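Local coordinates for virulence protein STM3117 (Salmonella enterica subsp. enterica serovar Typhimurium, PDB 3HUH) that promotes replication of the bacterium inside host macrophages and may take part in making and modifying the cell-wall peptidoglycan, at residues A[38-42]-A[43-47]; A[69-72]-A[73-76]; A[93-97]-A[98-102]. All blocks are in the same frame, centred on the assembly; numbering follows the deposited sequence.

Interaction 1: residues A[38-42]-A[43-47]; sequences IRFYE and EVLGF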
ATOM      1  N   ILE A  38      -5.756 -15.399  -1.703  1.00 18.35           N
ATOM      2  CA  ILE A  38      -4.856 -16.030  -0.749  1.00 17.89           C
ATOM      3  C   ILE A  38      -3.949 -17.038  -1.446  1.00 19.59           C
ATOM      4  O   ILE A  38      -2.735 -17.046  -1.231  1.00 16.36           O
ATOM      5  CB  ILE A  38      -5.656 -16.714   0.393  1.00 18.30           C
ATOM      6  CG1 ILE A  38      -6.230 -15.635   1.328  1.00 17.62           C
ATOM      7  CG2 ILE A  38      -4.757 -17.691   1.166  1.00 17.32           C
ATOM      8  CD1 ILE A  38      -7.073 -16.169   2.491  1.00 19.23           C
ATOM      9  N   ARG A  39      -4.528 -17.884  -2.291  1.00 20.53           N
ATOM     10  CA  ARG A  39      -3.725 -18.876  -2.996  1.00 22.30           C
ATOM     11  C   ARG A  39      -2.605 -18.236  -3.812  1.00 21.34           C
ATOM     12  O   ARG A  39      -1.476 -18.724  -3.820  1.00 21.14           O
ATOM     13  CB  ARG A  39      -4.607 -19.743  -3.898  1.00 25.90           C
ATOM     14  CG  ARG A  39      -5.291 -20.889  -3.170  1.00 31.87           C
ATOM     15  CD  ARG A  39      -5.899 -21.885  -4.156  1.00 36.86           C
ATOM     16  NE  ARG A  39      -6.179 -23.178  -3.532  1.00 41.18           N
ATOM     17  CZ  ARG A  39      -7.063 -23.374  -2.558  1.00 42.77           C
ATOM     18  NH1 ARG A  39      -7.773 -22.359  -2.081  1.00 43.30           N
ATOM     19  NH2 ARG A  39      -7.239 -24.592  -2.062  1.00 43.99           N
ATOM     20  N   PHE A  40      -2.910 -17.132  -4.485  1.00 20.80           N
ATOM     21  CA  PHE A  40      -1.908 -16.439  -5.287  1.00 20.06           C
ATOM     22  C   PHE A  40      -0.769 -15.879  -4.429  1.00 18.80           C
ATOM     23  O   PHE A  40       0.408 -16.159  -4.686  1.00 18.71           O
ATOM     24  CB  PHE A  40      -2.551 -15.289  -6.069  1.00 18.40           C
ATOM     25  CG  PHE A  40      -1.561 -14.457  -6.843  1.00 18.00           C
ATOM     26  CD1 PHE A  40      -1.060 -14.904  -8.064  1.00 17.96           C
ATOM     27  CD2 PHE A  40      -1.119 -13.231  -6.344  1.00 18.96           C
ATOM     28  CE1 PHE A  40      -0.133 -14.138  -8.780  1.00 20.56           C
ATOM     29  CE2 PHE A  40      -0.191 -12.455  -7.051  1.00 18.66           C
ATOM     30  CZ  PHE A  40       0.303 -12.910  -8.274  1.00 19.66           C
ATOM     31  N   TYR A  41      -1.109 -15.100  -3.403  1.00 16.85           N
ATOM     32  CA  TYR A  41      -0.069 -14.509  -2.570  1.00 17.74           C
ATOM     33  C   TYR A  41       0.751 -15.524  -1.784  1.00 17.26           C
ATOM     34  O   TYR A  41       1.947 -15.319  -1.559  1.00 16.85           O
ATOM     35  CB  TYR A  41      -0.661 -13.427  -1.651  1.00 16.73           C
ATOM     36  CG  TYR A  41      -0.971 -12.151  -2.410  1.00 17.56           C
ATOM     37  CD1 TYR A  41      -2.215 -11.954  -3.007  1.00 15.29           C
ATOM     38  CD2 TYR A  41       0.009 -11.173  -2.599  1.00 16.18           C
ATOM     39  CE1 TYR A  41      -2.480 -10.817  -3.777  1.00 16.23           C
ATOM     40  CE2 TYR A  41      -0.241 -10.035  -3.373  1.00 17.29           C
ATOM     41  CZ  TYR A  41      -1.484  -9.863  -3.960  1.00 17.33           C
ATOM     42  OH  TYR A  41      -1.714  -8.753  -4.744  1.00 16.30           O
ATOM     43  N   GLU A  42       0.132 -16.623  -1.371  1.00 17.30           N
ATOM     44  CA  GLU A  42       0.891 -17.637  -0.652  1.00 18.14           C
ATOM     45  C   GLU A  42       1.799 -18.420  -1.603  1.00 19.47           C
ATOM     46  O   GLU A  42       3.001 -18.525  -1.369  1.00 19.71           O
ATOM     47  CB  GLU A  42      -0.036 -18.611   0.080  1.00 17.70           C
ATOM     48  CG  GLU A  42      -0.751 -18.013   1.282  1.00 18.67           C
ATOM     49  CD  GLU A  42      -1.282 -19.074   2.240  1.00 21.04           C
ATOM     50  OE1 GLU A  42      -1.854 -20.081   1.767  1.00 21.96           O
ATOM     51  OE2 GLU A  42      -1.134 -18.898   3.467  1.00 19.98           O
ATOM     52  N   GLU A  43       1.233 -18.944  -2.687  1.00 20.57           N
ATOM     53  CA  GLU A  43       2.009 -19.756  -3.626  1.00 21.23           C
ATOM     54  C   GLU A  43       3.048 -19.005  -4.447  1.00 21.77           C
ATOM     55  O   GLU A  43       4.148 -19.514  -4.673  1.00 22.07           O
ATOM     56  CB  GLU A  43       1.069 -20.524  -4.565  1.00 23.71           C
ATOM     57  CG  GLU A  43       0.003 -21.324  -3.836  1.00 27.94           C
ATOM     58  CD  GLU A  43      -0.740 -22.294  -4.734  1.00 31.19           C
ATOM     59  OE1 GLU A  43      -1.062 -21.928  -5.886  1.00 33.52           O
ATOM     60  OE2 GLU A  43      -1.015 -23.424  -4.279  1.00 32.63           O
ATOM     61  N   VAL A  44       2.716 -17.799  -4.891  1.00 19.77           N
ATOM     62  CA  VAL A  44       3.646 -17.028  -5.703  1.00 20.62           C
ATOM     63  C   VAL A  44       4.593 -16.131  -4.901  1.00 21.49           C
ATOM     64  O   VAL A  44       5.817 -16.271  -4.992  1.00 21.92           O
ATOM     65  CB  VAL A  44       2.878 -16.171  -6.727  1.00 21.00           C
ATOM     66  CG1 VAL A  44       3.854 -15.402  -7.599  1.00 21.76           C
ATOM     67  CG2 VAL A  44       1.978 -17.070  -7.573  1.00 20.78           C
ATOM     68  N   LEU A  45       4.032 -15.220  -4.108  1.00 22.04           N
ATOM     69  CA  LEU A  45       4.846 -14.299  -3.317  1.00 21.04           C
ATOM     70  C   LEU A  45       5.358 -14.862  -1.996  1.00 20.27           C
ATOM     71  O   LEU A  45       6.187 -14.240  -1.337  1.00 20.62           O
ATOM     72  CB  LEU A  45       4.070 -13.005  -3.040  1.00 24.40           C
ATOM     73  CG  LEU A  45       3.876 -12.003  -4.187  1.00 27.30           C
ATOM     74  CD1 LEU A  45       5.233 -11.557  -4.698  1.00 31.20           C
ATOM     75  CD2 LEU A  45       3.070 -12.623  -5.309  1.00 28.50           C
ATOM     76  N   GLY A  46       4.860 -16.025  -1.595  1.00 18.73           N
ATOM     77  CA  GLY A  46       5.319 -16.613  -0.348  1.00 19.02           C
ATOM     78  C   GLY A  46       4.776 -15.991   0.921  1.00 17.89           C
ATOM     79  O   GLY A  46       5.353 -16.171   1.998  1.00 18.38           O
ATOM     80  N   PHE A  47       3.677 -15.249   0.820  1.00 16.69           N
ATOM     81  CA  PHE A  47       3.078 -14.641   2.010  1.00 15.99           C
ATOM     82  C   PHE A  47       2.381 -15.718   2.844  1.00 15.93           C
ATOM     83  O   PHE A  47       2.192 -16.848   2.384  1.00 16.53           O
ATOM     84  CB  PHE A  47       2.049 -13.578   1.613  1.00 16.13           C
ATOM     85  CG  PHE A  47       2.637 -12.365   0.936  1.00 16.55           C
ATOM     86  CD1 PHE A  47       4.012 -12.229   0.752  1.00 16.95           C
ATOM     87  CD2 PHE A  47       1.803 -11.344   0.498  1.00 15.52           C
ATOM     88  CE1 PHE A  47       4.538 -11.085   0.141  1.00 17.21           C
ATOM     89  CE2 PHE A  47       2.320 -10.198  -0.114  1.00 15.38           C
ATOM     90  CZ  PHE A  47       3.690 -10.069  -0.291  1.00 16.55           C
TER
HETATM   91  O   HOH W   1       3.301 -19.343   1.719  1.00 34.63           O
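Phe40 and Val44 pack one helical turn apart. Phe40 CG lies anti to the backbone N (chi1 176°). This carries the ring along the helix, so that Val44 CB sits over the rim of one face. Val44 CG2 is 3.8 Å from Phe40 CD1. Leu45 CD2 reaches another part of the same ring obliquely, 3.7 Å from Phe40 CE2. Tyr41 and Phe47 lie side by side and point the same way. Their planes differ by 23°, but the rings are slid apart and barely overlap; Tyr41 CD2 and Phe47 CE2 are 3.5 Å apart. Phe47 also stacks on Phe61.

The polar part is mostly backbone. Val44 N donates to Phe40 O at 2.8 Å, and Glu43 N to Arg39 O at 2.9 Å. Gly46 has positive phi, which turns the chain out of the helix. Its N makes a weak bond to Glu42 O, while Phe47 N reaches back to Tyr41 O at 2.9 Å. A water donates to both Glu42 O and Phe47 O. Tyr41 OH hydrogen-bonds Asp132, and Glu42 OE2 accepts from Ala49 N. A glycine with positive phi is a common way to end a helix; here it leads into strand 48-52 of the VOC (glyoxalase) fold.

Interaction 2: residues A[69-72]-A[73-76]; sequences HQQE and MEFE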
ATOM      1  N   HIS A  69     -10.450  -7.598   1.999  1.00 15.50           N
ATOM      2  CA  HIS A  69     -11.893  -7.349   2.093  1.00 15.96           C
ATOM      3  C   HIS A  69     -12.472  -8.000   0.844  1.00 14.63           C
ATOM      4  O   HIS A  69     -11.980  -7.770  -0.265  1.00 16.47           O
ATOM      5  CB  HIS A  69     -12.250  -5.862   2.003  1.00 15.34           C
ATOM      6  CG  HIS A  69     -12.067  -5.087   3.271  1.00 17.85           C
ATOM      7  ND1 HIS A  69     -11.517  -5.620   4.416  1.00 18.96           N
ATOM      8  CD2 HIS A  69     -12.349  -3.794   3.556  1.00 15.09           C
ATOM      9  CE1 HIS A  69     -11.466  -4.688   5.352  1.00 17.07           C
ATOM     10  NE2 HIS A  69     -11.964  -3.570   4.854  1.00 21.72           N
ATOM     11  N   GLN A  70     -13.507  -8.812   0.999  1.00 16.82           N
ATOM     12  CA  GLN A  70     -14.115  -9.416  -0.174  1.00 16.17           C
ATOM     13  C   GLN A  70     -15.309  -8.551  -0.568  1.00 15.97           C
ATOM     14  O   GLN A  70     -15.997  -7.999   0.291  1.00 16.56           O
ATOM     15  CB  GLN A  70     -14.570 -10.844   0.130  1.00 17.27           C
ATOM     16  CG  GLN A  70     -15.207 -11.563  -1.045  1.00 18.88           C
ATOM     17  CD  GLN A  70     -15.323 -13.061  -0.809  1.00 22.49           C
ATOM     18  OE1 GLN A  70     -14.336 -13.790  -0.885  1.00 21.98           O
ATOM     19  NE2 GLN A  70     -16.535 -13.523  -0.502  1.00 25.16           N
ATOM     20  N   GLN A  71     -15.554  -8.411  -1.862  1.00 17.63           N
ATOM     21  CA  GLN A  71     -16.693  -7.611  -2.282  1.00 17.43           C
ATOM     22  C   GLN A  71     -17.964  -8.174  -1.653  1.00 19.15           C
ATOM     23  O   GLN A  71     -18.097  -9.387  -1.480  1.00 20.31           O
ATOM     24  CB  GLN A  71     -16.813  -7.611  -3.803  1.00 20.66           C
ATOM     25  CG  GLN A  71     -15.678  -6.867  -4.487  1.00 22.87           C
ATOM     26  CD  GLN A  71     -15.878  -6.754  -5.981  1.00 24.18           C
ATOM     27  OE1 GLN A  71     -15.847  -7.753  -6.701  1.00 26.43           O
ATOM     28  NE2 GLN A  71     -16.097  -5.533  -6.455  1.00 26.12           N
ATOM     29  N   GLU A  72     -18.876  -7.271  -1.304  1.00 19.26           N
ATOM     30  CA  GLU A  72     -20.157  -7.596  -0.684  1.00 20.09           C
ATOM     31  C   GLU A  72     -20.030  -7.816   0.821  1.00 21.90           C
ATOM     32  O   GLU A  72     -21.026  -8.035   1.508  1.00 22.42           O
ATOM     33  CB  GLU A  72     -20.800  -8.809  -1.361  1.00 23.26           C
ATOM     34  CG  GLU A  72     -21.079  -8.588  -2.838  1.00 24.94           C
ATOM     35  CD  GLU A  72     -21.969  -7.381  -3.097  1.00 29.44           C
ATOM     36  OE1 GLU A  72     -23.142  -7.399  -2.673  1.00 31.49           O
ATOM     37  OE2 GLU A  72     -21.496  -6.413  -3.725  1.00 32.70           O
ATOM     38  N   MET A  73     -18.803  -7.775   1.331  1.00 20.57           N
ATOM     39  CA  MET A  73     -18.596  -7.891   2.772  1.00 21.06           C
ATOM     40  C   MET A  73     -17.353  -7.127   3.211  1.00 19.85           C
ATOM     41  O   MET A  73     -16.524  -7.617   3.970  1.00 20.17           O
ATOM     42  CB  MET A  73     -18.560  -9.356   3.236  1.00 21.63           C
ATOM     43  CG  MET A  73     -17.427 -10.228   2.757  1.00 20.57           C
ATOM     44  SD  MET A  73     -17.688 -11.955   3.328  1.00 17.59           S
ATOM     45  CE  MET A  73     -17.707 -11.748   5.131  1.00 20.24           C
ATOM     46  N   GLU A  74     -17.260  -5.889   2.730  1.00 18.43           N
ATOM     47  CA  GLU A  74     -16.149  -5.003   3.053  1.00 20.32           C
ATOM     48  C   GLU A  74     -16.372  -4.320   4.407  1.00 21.45           C
ATOM     49  O   GLU A  74     -17.386  -3.659   4.619  1.00 24.89           O
ATOM     50  CB  GLU A  74     -16.010  -3.948   1.953  1.00 20.02           C
ATOM     51  CG  GLU A  74     -15.813  -4.554   0.570  1.00 18.47           C
ATOM     52  CD  GLU A  74     -16.056  -3.567  -0.555  1.00 20.11           C
ATOM     53  OE1 GLU A  74     -16.057  -3.997  -1.730  1.00 21.57           O
ATOM     54  OE2 GLU A  74     -16.246  -2.373  -0.268  1.00 22.61           O
ATOM     55  N   PHE A  75     -15.419  -4.472   5.320  1.00 21.51           N
ATOM     56  CA  PHE A  75     -15.539  -3.856   6.637  1.00 19.65           C
ATOM     57  C   PHE A  75     -15.316  -2.345   6.596  1.00 23.08           C
ATOM     58  O   PHE A  75     -14.568  -1.843   5.755  1.00 24.24           O
ATOM     59  CB  PHE A  75     -14.569  -4.526   7.604  1.00 18.74           C
ATOM     60  CG  PHE A  75     -14.792  -5.997   7.729  1.00 15.82           C
ATOM     61  CD1 PHE A  75     -13.947  -6.904   7.104  1.00 16.46           C
ATOM     62  CD2 PHE A  75     -15.887  -6.477   8.440  1.00 16.59           C
ATOM     63  CE1 PHE A  75     -14.187  -8.278   7.182  1.00 17.01           C
ATOM     64  CE2 PHE A  75     -16.138  -7.843   8.522  1.00 15.02           C
ATOM     65  CZ  PHE A  75     -15.286  -8.744   7.891  1.00 15.38           C
ATOM     66  N   GLU A  76     -15.968  -1.639   7.517  1.00 22.33           N
ATOM     67  CA  GLU A  76     -15.910  -0.178   7.599  1.00 22.53           C
ATOM     68  C   GLU A  76     -15.062   0.327   8.770  1.00 22.67           C
ATOM     69  O   GLU A  76     -14.957  -0.339   9.802  1.00 22.77           O
ATOM     70  CB  GLU A  76     -17.331   0.369   7.744  1.00 24.07           C
ATOM     71  CG  GLU A  76     -18.332  -0.198   6.748  1.00 30.02           C
ATOM     72  CD  GLU A  76     -18.614   0.739   5.592  1.00 32.20           C
ATOM     73  OE1 GLU A  76     -19.408   0.360   4.702  1.00 35.16           O
ATOM     74  OE2 GLU A  76     -18.045   1.851   5.576  1.00 35.40           O
TER
HETATM   75  O   HOH W   2     -14.302  -9.167   3.650  1.00 19.88           O
HETATM   76  O   HOH W   3     -15.949  -3.148  -4.356  1.00 25.78           O
HETATM   77  O   HOH W   4     -18.579  -4.491  -2.002  1.00 28.59           O
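His69 and Phe75 meet because both rings turn away from their own carbonyl carbons, with chi1 of -80° and -58°. The result is an offset edge-to-face pair, with the Phe75 edge toward the His69 face and centroids 5.5 Å apart. The planes stand at 76°. Phe75 CD1 is 3.8 Å from His69 CE1, and the backbone N of Phe75 also lies over the imidazole face, offset toward its rim. Phe75 makes a further cation-pi contact with Arg56.

Between these rings and the chain reversal, Glu74 CG packs 3.5 Å from Gln70 O. The Glu74 chain then runs beside Gln71, pointing the same way, with carboxylate and amide nearly coplanar. One water joins Gln71 NE2 to Glu74 OE1. A second water accepts from Glu72 N and donates weakly to the same oxygen. Glu74 OE2 forms a salt bridge with Lys78, so both carboxylate oxygens are engaged. A third water links Gln70 N to Met73 O.

Met73 N donates to Gln70 O at 3.0 Å and closes the reversal. Glu72 takes the positive phi of its third position. This is a type II beta turn from Gln70 to Met73, where the chain leaves strand 64-70.

Interaction 3: residues A[93-97]-A[98-102]; sequences TSTPI and NDVVS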
ATOM      1  N   THR A  93      12.432  -7.775  -2.737  1.00 18.56           N
ATOM      2  CA  THR A  93      12.823  -9.152  -2.494  1.00 19.95           C
ATOM      3  C   THR A  93      14.325  -9.208  -2.238  1.00 20.32           C
ATOM      4  O   THR A  93      15.071  -8.357  -2.721  1.00 20.85           O
ATOM      5  CB  THR A  93      12.502 -10.063  -3.699  1.00 20.56           C
ATOM      6  OG1 THR A  93      12.868 -11.412  -3.382  1.00 20.37           O
ATOM      7  CG2 THR A  93      13.281  -9.621  -4.933  1.00 19.12           C
ATOM      8  N   SER A  94      14.751 -10.204  -1.463  1.00 21.72           N
ATOM      9  CA  SER A  94      16.164 -10.399  -1.161  1.00 24.45           C
ATOM     10  C   SER A  94      16.683 -11.534  -2.044  1.00 25.16           C
ATOM     11  O   SER A  94      17.867 -11.881  -2.021  1.00 27.31           O
ATOM     12  CB  SER A  94      16.359 -10.740   0.323  1.00 24.93           C
ATOM     13  OG  SER A  94      15.525 -11.808   0.731  1.00 27.87           O
ATOM     14  N   THR A  95      15.776 -12.108  -2.825  1.00 23.86           N
ATOM     15  CA  THR A  95      16.109 -13.193  -3.741  1.00 22.81           C
ATOM     16  C   THR A  95      16.659 -12.562  -5.023  1.00 22.94           C
ATOM     17  O   THR A  95      16.150 -11.539  -5.477  1.00 22.73           O
ATOM     18  CB  THR A  95      14.841 -14.012  -4.074  1.00 23.13           C
ATOM     19  OG1 THR A  95      14.306 -14.574  -2.867  1.00 23.57           O
ATOM     20  CG2 THR A  95      15.151 -15.133  -5.059  1.00 22.94           C
ATOM     21  N   PRO A  96      17.724 -13.146  -5.610  1.00 22.15           N
ATOM     22  CA  PRO A  96      18.265 -12.561  -6.847  1.00 21.35           C
ATOM     23  C   PRO A  96      17.113 -12.381  -7.838  1.00 20.40           C
ATOM     24  O   PRO A  96      16.365 -13.324  -8.101  1.00 20.90           O
ATOM     25  CB  PRO A  96      19.278 -13.606  -7.306  1.00 23.12           C
ATOM     26  CG  PRO A  96      19.768 -14.185  -6.005  1.00 23.67           C
ATOM     27  CD  PRO A  96      18.480 -14.350  -5.220  1.00 23.29           C
ATOM     28  N   ILE A  97      16.977 -11.181  -8.393  1.00 19.62           N
ATOM     29  CA  ILE A  97      15.872 -10.897  -9.301  1.00 19.64           C
ATOM     30  C   ILE A  97      15.734 -11.861 -10.482  1.00 20.13           C
ATOM     31  O   ILE A  97      14.620 -12.159 -10.893  1.00 19.62           O
ATOM     32  CB  ILE A  97      15.923  -9.425  -9.805  1.00 18.84           C
ATOM     33  CG1 ILE A  97      14.536  -8.997 -10.303  1.00 20.49           C
ATOM     34  CG2 ILE A  97      16.962  -9.265 -10.897  1.00 18.93           C
ATOM     35  CD1 ILE A  97      13.459  -9.027  -9.217  1.00 20.67           C
ATOM     36  N   ASN A  98      16.844 -12.359 -11.022  1.00 18.92           N
ATOM     37  CA  ASN A  98      16.750 -13.303 -12.133  1.00 19.57           C
ATOM     38  C   ASN A  98      16.187 -14.646 -11.664  1.00 19.74           C
ATOM     39  O   ASN A  98      15.513 -15.351 -12.426  1.00 19.06           O
ATOM     40  CB  ASN A  98      18.116 -13.487 -12.807  1.00 19.85           C
ATOM     41  CG  ASN A  98      18.536 -12.260 -13.602  1.00 21.93           C
ATOM     42  OD1 ASN A  98      17.738 -11.340 -13.806  1.00 22.63           O
ATOM     43  ND2 ASN A  98      19.783 -12.243 -14.062  1.00 21.25           N
ATOM     44  N   ASP A  99      16.451 -15.007 -10.412  1.00 18.72           N
ATOM     45  CA  ASP A  99      15.908 -16.251  -9.885  1.00 20.56           C
ATOM     46  C   ASP A  99      14.401 -16.052  -9.718  1.00 20.36           C
ATOM     47  O   ASP A  99      13.610 -16.975  -9.936  1.00 20.67           O
ATOM     48  CB  ASP A  99      16.539 -16.611  -8.529  1.00 20.86           C
ATOM     49  CG  ASP A  99      17.993 -17.048  -8.651  1.00 23.99           C
ATOM     50  OD1 ASP A  99      18.406 -17.502  -9.743  1.00 24.38           O
ATOM     51  OD2 ASP A  99      18.721 -16.956  -7.641  1.00 26.89           O
ATOM     52  N   VAL A 100      14.003 -14.835  -9.348  1.00 19.71           N
ATOM     53  CA  VAL A 100      12.588 -14.532  -9.175  1.00 20.08           C
ATOM     54  C   VAL A 100      11.889 -14.631 -10.527  1.00 19.44           C
ATOM     55  O   VAL A 100      10.790 -15.175 -10.628  1.00 19.87           O
ATOM     56  CB  VAL A 100      12.373 -13.108  -8.610  1.00 20.29           C
ATOM     57  CG1 VAL A 100      10.879 -12.794  -8.541  1.00 19.51           C
ATOM     58  CG2 VAL A 100      12.997 -12.999  -7.221  1.00 20.81           C
ATOM     59  N   VAL A 101      12.525 -14.090 -11.563  1.00 19.43           N
ATOM     60  CA  VAL A 101      11.960 -14.150 -12.910  1.00 20.29           C
ATOM     61  C   VAL A 101      11.674 -15.605 -13.260  1.00 19.29           C
ATOM     62  O   VAL A 101      10.584 -15.941 -13.716  1.00 18.08           O
ATOM     63  CB  VAL A 101      12.939 -13.570 -13.960  1.00 20.59           C
ATOM     64  CG1 VAL A 101      12.485 -13.942 -15.364  1.00 22.44           C
ATOM     65  CG2 VAL A 101      13.009 -12.060 -13.817  1.00 22.03           C
ATOM     66  N   SER A 102      12.662 -16.464 -13.035  1.00 20.80           N
ATOM     67  CA  SER A 102      12.520 -17.886 -13.320  1.00 24.17           C
ATOM     68  C   SER A 102      11.389 -18.509 -12.502  1.00 24.36           C
ATOM     69  O   SER A 102      10.603 -19.304 -13.015  1.00 24.55           O
ATOM     70  CB  SER A 102      13.836 -18.606 -13.019  1.00 25.01           C
ATOM     71  OG  SER A 102      13.694 -20.007 -13.155  1.00 31.49           O
TER
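Thr95 and Val100 form the close-packed side of this helix start. Thr95 CG2, placed anti to its own nitrogen by chi1 of -61°, points its methyl at the helix and lies 3.7 Å from Val100 CG2. Thr93 CG2 approaches the same methyl more loosely, at 4.1 Å. Val100 also packs on Ile140, and Ile97 on Met126, so this side faces the sheet. Both threonine hydroxyls bond Ile20 of the second subunit, and Thr93 OG1 also accepts from Thr95 N at 3.0 Å in an ST turn.

The other side is exposed and carries Pro96, Asn98 and Asp99. Here Asp99 OD2 lies against the proline ring, 3.4 Å from Pro96 CG. Asn98 OD1 lies 3.7 Å from Ile97 CG2.

Backbone bonds start the helix. Pro96 O accepts from Val100 N at 3.1 Å, in the carbonyl plane, and more weakly from Asp99 N. Val101 N bonds Ile97 O at 2.9 Å.

Pro96 holds the N-cap position but has no polar side-chain atom to cap with. Gln142 OE1 instead accepts from Ile97 N. The Asp99 carboxylate in the first turn is probably also well suited to the positive end of the helix dipole.

The three contacts follow one another along the chain, all within the VOC domain. Interaction 1 ends helix 34-43 ahead of strand 48-52, and interaction 2 leaves strand 64-70. Those two strands share one four-stranded mixed sheet. The two contacts have centres about 21 Å apart. Interaction 3 follows strand 88-93 of the other four-stranded sheet and starts helix 97-106. It lies about 15 Å from interaction 1 and 34 Å from interaction 2, centre to centre. Interactions 2 and 3 lie on opposite sides of the chain's centre. Interaction 1 also packs on strands 56-61 and 137-142, so it touches both sheets. Interactions 1 and 3 both touch the second subunit, where Thr93 carries its sheet across the interface.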